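Local coordinates for protein lysyl oxidase (Pichia pastoris, PDB 1W7C) that probably oxidises primary amines, the side-chain amine of lysine among them, using a copper ion and a protein-derived topaquinone cofactor, at residues A[61-66]-A[77-82]; A[18-23]-A[69-74]; A[26-31]-A[103-108]; A[55-60]-A[615-620]. All blocks are in the same frame, centred on the assembly; numbering follows the deposited sequence. Where two conformers were deposited one is given.

How the contacts relate
All four contacts involve the N2 domain. Contacts 2 and 4 are buried and mainly apolar. In both, a tryptophan touches aliphatic groups; in contact 2 a tyrosine also packs on isoleucine and adds one hydrogen bond. Contact 3 is at the surface and rests on a carboxylate. Contact 1 is intermediate, with waters and a sugar beside its backbone. Contacts 1 and 2 share helix 65-73, and contact 4 uses strand 53-61, which leads into it. Thr-22 O joins three of the contacts: it accepts from Arg-81 NH1 of contact 1 and from Thr-60 OG1 of contact 4. Contact 4 alone reaches the 615-620 loop of the enzyme domain.

Contact 1: A[61-66]-A[77-82]. With NAG (2-acetamido-2-deoxy-beta-D-glucopyranose), chain B.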
# COMPACT_ATOMS: atom_id res chain seq x y z
N LEU A 61 -22.57 -24.95 -12.50
CA LEU A 61 -21.99 -24.48 -13.74
C LEU A 61 -22.62 -23.12 -13.99
O LEU A 61 -23.81 -23.03 -14.33
CB LEU A 61 -22.30 -25.45 -14.88
CG LEU A 61 -21.74 -25.05 -16.23
CD1 LEU A 61 -20.23 -25.03 -16.24
CD2 LEU A 61 -22.26 -26.03 -17.29
N LYS A 62 -21.85 -22.06 -13.79
CA LYS A 62 -22.42 -20.70 -13.77
C LYS A 62 -22.96 -20.32 -15.16
O LYS A 62 -22.49 -20.80 -16.19
CB LYS A 62 -21.40 -19.68 -13.31
CG LYS A 62 -21.10 -19.80 -11.80
CD LYS A 62 -20.12 -18.76 -11.37
CE LYS A 62 -19.74 -18.93 -9.93
NZ LYS A 62 -18.86 -20.12 -9.71
N PRO A 63 -23.98 -19.47 -15.20
CA PRO A 63 -24.52 -19.03 -16.48
C PRO A 63 -23.50 -18.32 -17.37
O PRO A 63 -22.55 -17.76 -16.89
CB PRO A 63 -25.66 -18.10 -16.07
CG PRO A 63 -26.10 -18.59 -14.73
CD PRO A 63 -24.75 -18.93 -14.07
N ASN A 64 -23.77 -18.37 -18.66
CA ASN A 64 -23.01 -17.60 -19.60
C ASN A 64 -23.41 -16.12 -19.50
O ASN A 64 -24.48 -15.79 -19.01
CB ASN A 64 -23.24 -18.13 -20.99
CG ASN A 64 -22.50 -19.41 -21.27
OD1 ASN A 64 -21.52 -19.77 -20.60
ND2 ASN A 64 -23.00 -20.13 -22.28
N LYS A 65 -22.53 -15.23 -19.93
CA LYS A 65 -22.68 -13.83 -19.65
C LYS A 65 -23.84 -13.17 -20.38
O LYS A 65 -24.58 -12.43 -19.76
CB LYS A 65 -21.37 -13.07 -19.91
CG LYS A 65 -21.47 -11.58 -19.60
CD LYS A 65 -20.10 -10.91 -19.68
CE LYS A 65 -20.23 -9.44 -19.34
NZ LYS A 65 -18.90 -8.79 -19.38
N THR A 66 -24.00 -13.43 -21.68
CA THR A 66 -25.10 -12.78 -22.37
C THR A 66 -26.45 -13.17 -21.78
O THR A 66 -27.28 -12.30 -21.53
CB THR A 66 -25.03 -13.06 -23.85
OG1 THR A 66 -23.79 -12.55 -24.34
CG2 THR A 66 -26.10 -12.31 -24.63
N ASP A 77 -35.40 -14.57 -19.23
CA ASP A 77 -35.63 -15.79 -18.46
C ASP A 77 -34.45 -16.04 -17.54
O ASP A 77 -33.31 -15.66 -17.88
CB ASP A 77 -35.72 -17.02 -19.38
CG ASP A 77 -36.98 -17.11 -20.19
OD1 ASP A 77 -37.88 -16.31 -19.99
OD2 ASP A 77 -37.13 -18.02 -21.04
N LEU A 78 -34.70 -16.67 -16.40
CA LEU A 78 -33.60 -17.28 -15.64
C LEU A 78 -32.77 -18.15 -16.56
O LEU A 78 -33.33 -19.00 -17.26
CB LEU A 78 -34.15 -18.19 -14.53
CG LEU A 78 -34.69 -17.47 -13.33
CD1 LEU A 78 -35.53 -18.41 -12.49
CD2 LEU A 78 -33.55 -16.88 -12.49
N PRO A 79 -31.45 -18.02 -16.53
CA PRO A 79 -30.62 -18.98 -17.24
C PRO A 79 -30.84 -20.39 -16.72
O PRO A 79 -31.23 -20.54 -15.54
CB PRO A 79 -29.20 -18.50 -16.93
CG PRO A 79 -29.39 -17.06 -16.63
CD PRO A 79 -30.66 -16.95 -15.88
N PRO A 80 -30.57 -21.41 -17.54
CA PRO A 80 -30.66 -22.79 -17.05
C PRO A 80 -29.78 -23.01 -15.83
O PRO A 80 -28.66 -22.47 -15.72
CB PRO A 80 -30.17 -23.62 -18.24
CG PRO A 80 -30.45 -22.77 -19.42
CD PRO A 80 -30.19 -21.36 -18.96
N ARG A 81 -30.28 -23.83 -14.92
CA ARG A 81 -29.61 -24.23 -13.71
C ARG A 81 -28.96 -25.57 -14.01
O ARG A 81 -29.65 -26.57 -14.24
CB ARG A 81 -30.63 -24.37 -12.57
CG ARG A 81 -30.03 -24.63 -11.25
CD ARG A 81 -29.14 -23.54 -10.75
NE ARG A 81 -28.87 -23.74 -9.33
CZ ARG A 81 -27.98 -23.03 -8.62
NH1 ARG A 81 -27.32 -22.01 -9.15
NH2 ARG A 81 -27.81 -23.30 -7.34
N ASN A 82 -27.63 -25.58 -14.07
CA ASN A 82 -26.86 -26.75 -14.44
C ASN A 82 -25.79 -27.00 -13.40
O ASN A 82 -25.29 -26.06 -12.75
CB ASN A 82 -26.15 -26.49 -15.77
CG ASN A 82 -27.10 -26.41 -16.95
OD1 ASN A 82 -27.97 -27.26 -17.12
ND2 ASN A 82 -26.91 -25.40 -17.79
C1 NAG B . -22.22 -21.27 -22.68
C2 NAG B . -23.27 -22.32 -23.12
C3 NAG B . -22.67 -23.57 -23.79
C4 NAG B . -21.59 -23.18 -24.80
C5 NAG B . -20.67 -22.14 -24.17
C6 NAG B . -19.55 -21.69 -25.07
C7 NAG B . -25.38 -22.54 -21.92
C8 NAG B . -26.08 -22.93 -20.65
N2 NAG B . -24.06 -22.71 -21.95
O3 NAG B . -23.70 -24.33 -24.40
O4 NAG B . -20.75 -24.27 -25.15
O5 NAG B . -21.37 -20.98 -23.77
O6 NAG B . -20.14 -20.98 -26.12
O7 NAG B . -26.03 -22.09 -22.86
O HOH W 1 -26.56 -22.76 -13.77
O HOH W 2 -24.89 -23.34 -17.00
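Leu-61 and Asn-82 are joined by one backbone hydrogen bond. Leu-61 N donates to Asn-82 O at 2.9 Å, and the N-H points well at its acceptor (165°). The side chain of Asn-82 can be followed outward. Its CB lies 4.1 Å from Leu-61 CB. At CG, a chi1 of -69° swings the amide to the side of its own backbone N, where ND2 can reach a water shared with Leu-61. At the tip, OD1 packs near Gly-103 CA and Pro-104 CA, while ND2 gives a hydrogen bond to water 2 at 3.0 Å. That water donates to Leu-61 O, so it ties the amide to the opposite backbone. The same ND2 is 3.9 Å from C8, the acetamide methyl of the sugar.

Water 1 makes a second bridge. It donates to Leu-61 O and Pro-80 O and accepts from Asn-82 N. Leu-61 O is thus held by two waters. Further along, the segments part and only prolines touch: Pro-63 CB is 3.7 Å from Pro-79 CB, and the two rings cross obliquely.

The sugar is bonded through C1 to Asn-64 ND2 at 1.4 Å. Asn-64 is the N-cap residue of helix 65-73, but its side chain makes no capping bond. Lys-65, in the first turn, reaches the calcium ligands Asp-497, Asp-499 and Asp-643 by salt bridges. Asn-64, Lys-65 and Thr-66 form an N-glycosylation sequon, here placed at the start of the helix that connects antiparallel strands 53-61 and 82-89 of the N2 domain.

Contact 2: A[18-23]-A[69-74]; sequences TNIWTS and LTYLDE
Thr-18, Ile-20 and Trp-21 meet Tyr-71 and Leu-72 where an Asx turn packs against the last turns of helix 65-73 in the N2 domain. The loop folds as a type I turn from Asn-19 to Thr-22, which brings Ile-20 and Trp-21 to the helix side by side.

The buried part centres on Ile-20. Its CG2 lies 3.7 Å from Tyr-71 CE2, at an oblique angle to the ring. Its CD1 also reaches the ring, 4.0 Å from Tyr-71 CD2. CG1 occupies the crowded position between the backbone N and the carbonyl carbon (chi1 54°). With CG1 there, CG2 stands beside the backbone N, on the Tyr-71 side, and CG1 lies 3.5 Å above the plane of the Trp-21 indole, over its centre. One residue is therefore wedged between two rings. The indole meets the helix by its rim: Leu-72 CD1 lies in the ring plane, 3.8 Å from Trp-21 CH2. Residues of the enzyme domain also hold Trp-21: NE1 is hydrogen-bonded with Tyr-333 OH, and the ring stacks with Tyr-322.

The outer part is looser. Thr-18 is partly exposed, and the contact there is mainly polar. Thr-18 N donates to Tyr-71 OH at 2.9 Å, approaching in the plane of the phenol, at its edge. Thr-18 CB stands close to the same oxygen, with the two side chains crossing at about a right angle.

Within the turn, Trp-21 N donates to Asn-19 OD1 at 3.0 Å, in the carbonyl plane and with a bent N-H angle of 140°.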
# COMPACT_ATOMS: atom_id res chain seq x y z
N THR A 18 -32.51 -12.79 -8.63
CA THR A 18 -32.03 -14.04 -8.05
C THR A 18 -30.52 -14.16 -8.23
O THR A 18 -29.99 -13.81 -9.30
CB THR A 18 -32.70 -15.23 -8.79
OG1 THR A 18 -34.12 -15.22 -8.51
CG2 THR A 18 -32.22 -16.58 -8.27
N ASN A 19 -29.85 -14.73 -7.25
CA ASN A 19 -28.44 -15.02 -7.39
C ASN A 19 -28.24 -16.28 -8.24
O ASN A 19 -28.19 -17.42 -7.74
CB ASN A 19 -27.85 -15.17 -6.01
CG ASN A 19 -26.31 -15.32 -6.06
OD1 ASN A 19 -25.71 -15.74 -7.06
ND2 ASN A 19 -25.68 -14.98 -4.96
N ILE A 20 -28.10 -16.05 -9.54
CA ILE A 20 -27.96 -17.10 -10.53
C ILE A 20 -26.57 -17.74 -10.53
O ILE A 20 -26.31 -18.65 -11.31
CB ILE A 20 -28.33 -16.56 -11.94
CG1 ILE A 20 -27.51 -15.30 -12.29
CG2 ILE A 20 -29.83 -16.26 -11.98
CD1 ILE A 20 -27.60 -14.89 -13.74
N TRP A 21 -25.68 -17.22 -9.68
CA TRP A 21 -24.33 -17.74 -9.56
C TRP A 21 -24.14 -18.58 -8.31
O TRP A 21 -23.03 -19.07 -8.09
CB TRP A 21 -23.31 -16.57 -9.58
CG TRP A 21 -23.52 -15.61 -10.68
CD1 TRP A 21 -23.06 -15.71 -11.95
CD2 TRP A 21 -24.30 -14.41 -10.64
NE1 TRP A 21 -23.46 -14.64 -12.70
CE2 TRP A 21 -24.26 -13.84 -11.93
CE3 TRP A 21 -25.05 -13.76 -9.65
CZ2 TRP A 21 -24.86 -12.63 -12.22
CZ3 TRP A 21 -25.66 -12.57 -9.95
CH2 TRP A 21 -25.58 -12.02 -11.23
N THR A 22 -25.19 -18.74 -7.51
CA THR A 22 -25.00 -19.31 -6.19
C THR A 22 -24.70 -20.81 -6.26
O THR A 22 -25.09 -21.50 -7.22
CB THR A 22 -26.27 -19.01 -5.34
OG1 THR A 22 -25.96 -19.14 -3.96
CG2 THR A 22 -27.40 -20.01 -5.64
N SER A 23 -24.04 -21.30 -5.21
CA SER A 23 -23.69 -22.72 -5.14
C SER A 23 -24.94 -23.57 -5.13
O SER A 23 -26.05 -23.11 -4.82
CB SER A 23 -22.85 -23.02 -3.89
OG SER A 23 -23.62 -22.89 -2.70
N LEU A 69 -26.83 -11.33 -18.47
CA LEU A 69 -27.14 -9.92 -18.62
C LEU A 69 -28.57 -9.69 -19.11
O LEU A 69 -29.23 -8.76 -18.65
CB LEU A 69 -26.14 -9.25 -19.56
CG LEU A 69 -24.72 -9.08 -18.96
CD1 LEU A 69 -23.90 -8.30 -19.94
CD2 LEU A 69 -24.71 -8.39 -17.63
N THR A 70 -29.07 -10.55 -19.99
CA THR A 70 -30.44 -10.45 -20.46
C THR A 70 -31.40 -10.60 -19.26
O THR A 70 -32.37 -9.87 -19.11
CB THR A 70 -30.71 -11.47 -21.57
OG1 THR A 70 -29.79 -11.24 -22.67
CG2 THR A 70 -32.08 -11.29 -22.19
N TYR A 71 -31.11 -11.55 -18.38
CA TYR A 71 -31.87 -11.72 -17.16
C TYR A 71 -31.79 -10.50 -16.22
O TYR A 71 -32.80 -10.02 -15.73
CB TYR A 71 -31.40 -12.99 -16.42
CG TYR A 71 -31.98 -13.13 -15.06
CD1 TYR A 71 -33.33 -13.39 -14.88
CD2 TYR A 71 -31.19 -13.03 -13.94
CE1 TYR A 71 -33.89 -13.51 -13.64
CE2 TYR A 71 -31.73 -13.16 -12.67
CZ TYR A 71 -33.08 -13.37 -12.52
OH TYR A 71 -33.59 -13.48 -11.28
N LEU A 72 -30.59 -10.00 -15.97
CA LEU A 72 -30.39 -8.90 -15.02
C LEU A 72 -30.95 -7.59 -15.50
O LEU A 72 -31.47 -6.82 -14.69
CB LEU A 72 -28.90 -8.70 -14.74
CG LEU A 72 -28.21 -9.88 -14.04
CD1 LEU A 72 -26.72 -9.63 -13.97
CD2 LEU A 72 -28.76 -10.14 -12.65
N ASP A 73 -30.83 -7.34 -16.81
CA ASP A 73 -31.01 -6.00 -17.37
C ASP A 73 -32.21 -5.85 -18.32
O ASP A 73 -32.67 -4.73 -18.52
CB ASP A 73 -29.76 -5.57 -18.14
CG ASP A 73 -28.57 -5.35 -17.28
OD1 ASP A 73 -28.69 -5.23 -16.01
OD2 ASP A 73 -27.48 -5.23 -17.85
N GLU A 74 -32.65 -6.95 -18.91
CA GLU A 74 -33.63 -6.93 -20.01
C GLU A 74 -34.80 -7.89 -19.80
O GLU A 74 -35.43 -8.35 -20.75
CB GLU A 74 -32.94 -7.16 -21.38
CG GLU A 74 -31.88 -6.09 -21.72
CD GLU A 74 -31.15 -6.32 -23.03
OE1 GLU A 74 -31.57 -7.19 -23.82
OE2 GLU A 74 -30.14 -5.62 -23.28

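Contact 3: A[26-31]-A[103-108]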
# COMPACT_ATOMS: atom_id res chain seq x y z
N LYS A 26 -28.24 -28.21 -1.15
CA LYS A 26 -28.06 -29.61 -0.77
C LYS A 26 -28.95 -30.52 -1.62
O LYS A 26 -28.51 -31.57 -2.10
CB LYS A 26 -28.34 -29.80 0.72
CG LYS A 26 -28.01 -31.21 1.21
CD LYS A 26 -28.06 -31.33 2.73
CE LYS A 26 -27.21 -32.50 3.24
NZ LYS A 26 -27.00 -33.58 2.22
N GLU A 27 -30.21 -30.12 -1.77
CA GLU A 27 -31.18 -30.89 -2.55
C GLU A 27 -30.77 -31.06 -4.03
O GLU A 27 -31.00 -32.11 -4.64
CB GLU A 27 -32.59 -30.27 -2.43
CG GLU A 27 -32.71 -28.79 -2.86
CD GLU A 27 -32.70 -27.79 -1.70
OE1 GLU A 27 -33.32 -26.71 -1.86
OE2 GLU A 27 -32.05 -28.05 -0.66
N GLU A 28 -30.15 -30.02 -4.60
CA GLU A 28 -29.68 -30.08 -5.96
C GLU A 28 -28.50 -31.03 -6.08
O GLU A 28 -28.45 -31.86 -6.98
CB GLU A 28 -29.25 -28.69 -6.47
CG GLU A 28 -30.38 -27.71 -6.66
CD GLU A 28 -29.93 -26.32 -7.07
OE1 GLU A 28 -29.16 -25.68 -6.34
OE2 GLU A 28 -30.39 -25.87 -8.14
N VAL A 29 -27.56 -30.94 -5.14
CA VAL A 29 -26.45 -31.86 -5.12
C VAL A 29 -26.98 -33.31 -5.01
O VAL A 29 -26.51 -34.20 -5.70
CB VAL A 29 -25.48 -31.54 -3.95
CG1 VAL A 29 -24.39 -32.61 -3.85
CG2 VAL A 29 -24.86 -30.17 -4.17
N GLN A 30 -27.95 -33.53 -4.13
CA GLN A 30 -28.49 -34.87 -3.92
C GLN A 30 -29.12 -35.43 -5.18
O GLN A 30 -28.87 -36.59 -5.54
CB GLN A 30 -29.52 -34.86 -2.81
CG GLN A 30 -29.98 -36.25 -2.39
CD GLN A 30 -28.88 -37.06 -1.74
OE1 GLN A 30 -28.46 -36.74 -0.65
NE2 GLN A 30 -28.45 -38.14 -2.41
N GLU A 31 -29.89 -34.61 -5.89
CA GLU A 31 -30.52 -35.02 -7.15
C GLU A 31 -29.47 -35.42 -8.18
O GLU A 31 -29.63 -36.42 -8.91
CB GLU A 31 -31.38 -33.88 -7.71
CG GLU A 31 -32.73 -33.73 -7.05
CD GLU A 31 -33.74 -33.03 -7.93
OE1 GLU A 31 -33.37 -32.04 -8.61
OE2 GLU A 31 -34.90 -33.47 -7.98
N GLY A 103 -27.94 -31.36 -16.22
CA GLY A 103 -28.98 -30.36 -16.20
C GLY A 103 -29.93 -30.45 -17.38
O GLY A 103 -29.75 -31.30 -18.24
N PRO A 104 -30.95 -29.61 -17.40
CA PRO A 104 -31.21 -28.62 -16.35
C PRO A 104 -31.77 -29.23 -15.06
O PRO A 104 -32.24 -30.38 -15.05
CB PRO A 104 -32.24 -27.69 -16.99
CG PRO A 104 -32.96 -28.56 -17.98
CD PRO A 104 -31.94 -29.53 -18.49
N LEU A 105 -31.72 -28.43 -14.00
CA LEU A 105 -32.21 -28.81 -12.69
C LEU A 105 -33.41 -27.90 -12.36
O LEU A 105 -33.48 -26.76 -12.84
CB LEU A 105 -31.12 -28.62 -11.64
CG LEU A 105 -29.79 -29.33 -11.88
CD1 LEU A 105 -28.78 -29.00 -10.78
CD2 LEU A 105 -30.03 -30.83 -11.97
N PRO A 106 -34.35 -28.38 -11.54
CA PRO A 106 -34.33 -29.72 -10.92
C PRO A 106 -34.45 -30.85 -11.93
O PRO A 106 -34.87 -30.62 -13.06
CB PRO A 106 -35.56 -29.72 -9.99
CG PRO A 106 -36.37 -28.55 -10.36
CD PRO A 106 -35.53 -27.59 -11.15
N VAL A 107 -34.07 -32.05 -11.51
CA VAL A 107 -34.08 -33.21 -12.39
C VAL A 107 -35.49 -33.45 -12.91
O VAL A 107 -36.46 -33.44 -12.15
CB VAL A 107 -33.52 -34.46 -11.68
CG1 VAL A 107 -33.67 -35.70 -12.57
CG2 VAL A 107 -32.06 -34.24 -11.33
N SER A 108 -35.59 -33.59 -14.23
CA SER A 108 -36.85 -33.89 -14.91
C SER A 108 -36.55 -34.76 -16.14
O SER A 108 -35.41 -35.15 -16.35
CB SER A 108 -37.53 -32.59 -15.32
OG SER A 108 -36.85 -31.96 -16.38
O HOH W 3 -36.82 -33.34 -9.45
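Val-107 N donates to Glu-31 OE1 at 3.0 Å. The bond is nearly straight at 168°, but the N-H comes to the oxygen from above the carboxylate, 42° out of its plane. The first torsion of Glu-31 (chi1 -79°) directs CG away from its own carbonyl, and the chain then runs out extended to bring the acid to the loop. OE1 is also lapped by Pro-106, whose CA lies 3.4 Å away and whose CB lies 3.5 Å away.

The second oxygen faces a water. Water 3 donates to Val-107 O at 2.7 Å and sits next to Glu-31 OE2, though at a separation too short to be trusted. If the site is right, one carboxylate serves both backbone polar groups of Val-107, the N-H directly and the carbonyl through water. Val-107 CG2 lies 3.7 Å from Glu-31 CB. The valine runs alongside the glutamate but heads the other way.

One helical turn back, the contact becomes apolar and looser. Glu-28 CB is 4.3 Å from Leu-105 CD1. The acid of Glu-28 is turned to other partners: OE1 accepts from Ala-25 N, and OE2 forms a salt bridge with Arg-81. Leu-105 is in turn bonded to Arg-81 through the backbone, so Arg-81 connects with both segments.

Cis peptide bonds precede both Pro-104 and Pro-106 and bend the loop. The contact thus sets helix 26-39 against the proline-rich connection between antiparallel strands 96-103 and 112-115, a surface feature of the N2 domain's helix-and-sheet fold.

Contact 4: A[55-60]-A[615-620]; sequences VLWIET and STALNT
Trp-57 and Leu-618 have nearly the same first torsion (chi1 -66° and -60°), which turns each side chain toward its own backbone N. In Leu-618 a chi2 of 180° sends CD1 straight on and leaves CD2 as the side branch, which meets the indole. Leu-618 CD2 stops at the rim of the ring system, near its plane and 3.9 Å from Trp-57 CZ3. The methyl of Ala-617 approaches the same end of the ring obliquely. Its CB is 3.9 Å from Trp-57 CH2 and 4.1 Å from CZ3. Only the six-membered ring of the indole is used, and no hydrogen bond crosses this buried contact.

The rest of the indole is fixed by other groups. Leu-56 CB lies 4.0 Å above one face, offset toward the rim. NE1 is hydrogen-bonded with Glu-388 OE1, and His-133 meets the ring edge-to-face.

The opposing loop is stiffened from within. Residues 616 to 619 form a type I turn. Thr-616 OG1 accepts from Leu-618 N at 3.0 Å, an ST turn, and donates to Asn-619 OD1 at 2.8 Å. One hydroxyl thus braces the turn that presents Ala-617 and Leu-618.

On the strand side, Leu-56 and Trp-57 both face Val-86. This classic beta bulge lies at Trp-57, which points from the N2 sheet to the enzyme domain of a copper amine oxidase.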
# COMPACT_ATOMS: atom_id res chain seq x y z
N VAL A 55 -17.48 -40.40 -7.78
CA VAL A 55 -17.73 -38.98 -7.99
C VAL A 55 -16.80 -38.12 -7.11
O VAL A 55 -16.71 -38.32 -5.88
CB VAL A 55 -19.22 -38.65 -7.68
CG1 VAL A 55 -19.52 -37.15 -7.87
CG2 VAL A 55 -20.13 -39.47 -8.57
N LEU A 56 -16.16 -37.13 -7.71
CA LEU A 56 -15.36 -36.18 -6.94
C LEU A 56 -16.13 -34.93 -6.54
O LEU A 56 -16.22 -34.61 -5.36
CB LEU A 56 -14.09 -35.74 -7.70
CG LEU A 56 -12.93 -36.69 -7.80
CD1 LEU A 56 -13.19 -37.70 -8.90
CD2 LEU A 56 -11.65 -35.89 -8.07
N TRP A 57 -16.63 -34.22 -7.55
CA TRP A 57 -17.16 -32.87 -7.40
C TRP A 57 -18.51 -32.71 -8.09
O TRP A 57 -18.76 -33.34 -9.13
CB TRP A 57 -16.17 -31.86 -7.99
CG TRP A 57 -14.88 -31.81 -7.25
CD1 TRP A 57 -14.70 -31.91 -5.89
CD2 TRP A 57 -13.58 -31.72 -7.82
NE1 TRP A 57 -13.37 -31.84 -5.59
CE2 TRP A 57 -12.66 -31.71 -6.75
CE3 TRP A 57 -13.09 -31.61 -9.13
CZ2 TRP A 57 -11.27 -31.64 -6.95
CZ3 TRP A 57 -11.71 -31.53 -9.33
CH2 TRP A 57 -10.82 -31.55 -8.25
N ILE A 58 -19.37 -31.91 -7.47
CA ILE A 58 -20.66 -31.52 -8.01
C ILE A 58 -20.91 -30.07 -7.61
O ILE A 58 -21.01 -29.78 -6.42
CB ILE A 58 -21.83 -32.37 -7.45
CG1 ILE A 58 -21.63 -33.86 -7.76
CG2 ILE A 58 -23.13 -31.86 -8.04
CD1 ILE A 58 -22.65 -34.77 -7.09
N GLU A 59 -20.92 -29.18 -8.60
CA GLU A 59 -21.06 -27.75 -8.31
C GLU A 59 -21.84 -27.02 -9.39
O GLU A 59 -22.10 -27.56 -10.47
CB GLU A 59 -19.70 -27.09 -8.13
CG GLU A 59 -18.89 -27.02 -9.40
CD GLU A 59 -17.73 -26.04 -9.36
OE1 GLU A 59 -17.56 -25.32 -8.35
OE2 GLU A 59 -17.01 -25.99 -10.38
N THR A 60 -22.20 -25.77 -9.10
CA THR A 60 -22.88 -24.95 -10.09
C THR A 60 -22.02 -24.70 -11.31
O THR A 60 -20.86 -24.30 -11.18
CB THR A 60 -23.25 -23.63 -9.47
OG1 THR A 60 -24.16 -23.87 -8.39
CG2 THR A 60 -23.97 -22.72 -10.47
N SER A 615 -7.12 -20.92 -14.84
CA SER A 615 -6.58 -22.19 -14.40
C SER A 615 -7.74 -23.07 -14.02
O SER A 615 -8.89 -22.61 -14.05
CB SER A 615 -5.65 -21.99 -13.20
OG SER A 615 -4.96 -23.20 -12.89
N THR A 616 -7.46 -24.32 -13.69
CA THR A 616 -8.47 -25.26 -13.18
C THR A 616 -7.86 -26.08 -12.08
O THR A 616 -6.64 -26.15 -11.97
CB THR A 616 -8.97 -26.23 -14.30
OG1 THR A 616 -7.99 -27.24 -14.55
CG2 THR A 616 -9.29 -25.52 -15.60
N ALA A 617 -8.69 -26.77 -11.32
CA ALA A 617 -8.22 -27.68 -10.29
C ALA A 617 -7.51 -28.90 -10.89
O ALA A 617 -6.88 -29.64 -10.17
CB ALA A 617 -9.39 -28.16 -9.42
N LEU A 618 -7.70 -29.08 -12.20
CA LEU A 618 -7.19 -30.20 -12.96
C LEU A 618 -5.91 -29.84 -13.73
O LEU A 618 -5.37 -30.69 -14.43
CB LEU A 618 -8.29 -30.71 -13.91
CG LEU A 618 -9.57 -31.19 -13.21
CD1 LEU A 618 -10.58 -31.65 -14.24
CD2 LEU A 618 -9.23 -32.29 -12.18
N ASN A 619 -5.41 -28.62 -13.56
CA ASN A 619 -4.23 -28.19 -14.32
C ASN A 619 -2.89 -28.75 -13.83
O ASN A 619 -2.02 -29.07 -14.63
CB ASN A 619 -4.09 -26.65 -14.35
CG ASN A 619 -4.66 -26.04 -15.60
OD1 ASN A 619 -5.73 -26.48 -16.07
ND2 ASN A 619 -4.06 -24.96 -16.08
N THR A 620 -2.70 -28.83 -12.51
CA THR A 620 -1.34 -28.84 -11.96
C THR A 620 -0.44 -29.98 -12.43
O THR A 620 0.74 -29.75 -12.71
CB THR A 620 -1.38 -28.76 -10.43
OG1 THR A 620 -0.08 -28.49 -9.90
CG2 THR A 620 -1.84 -30.03 -9.75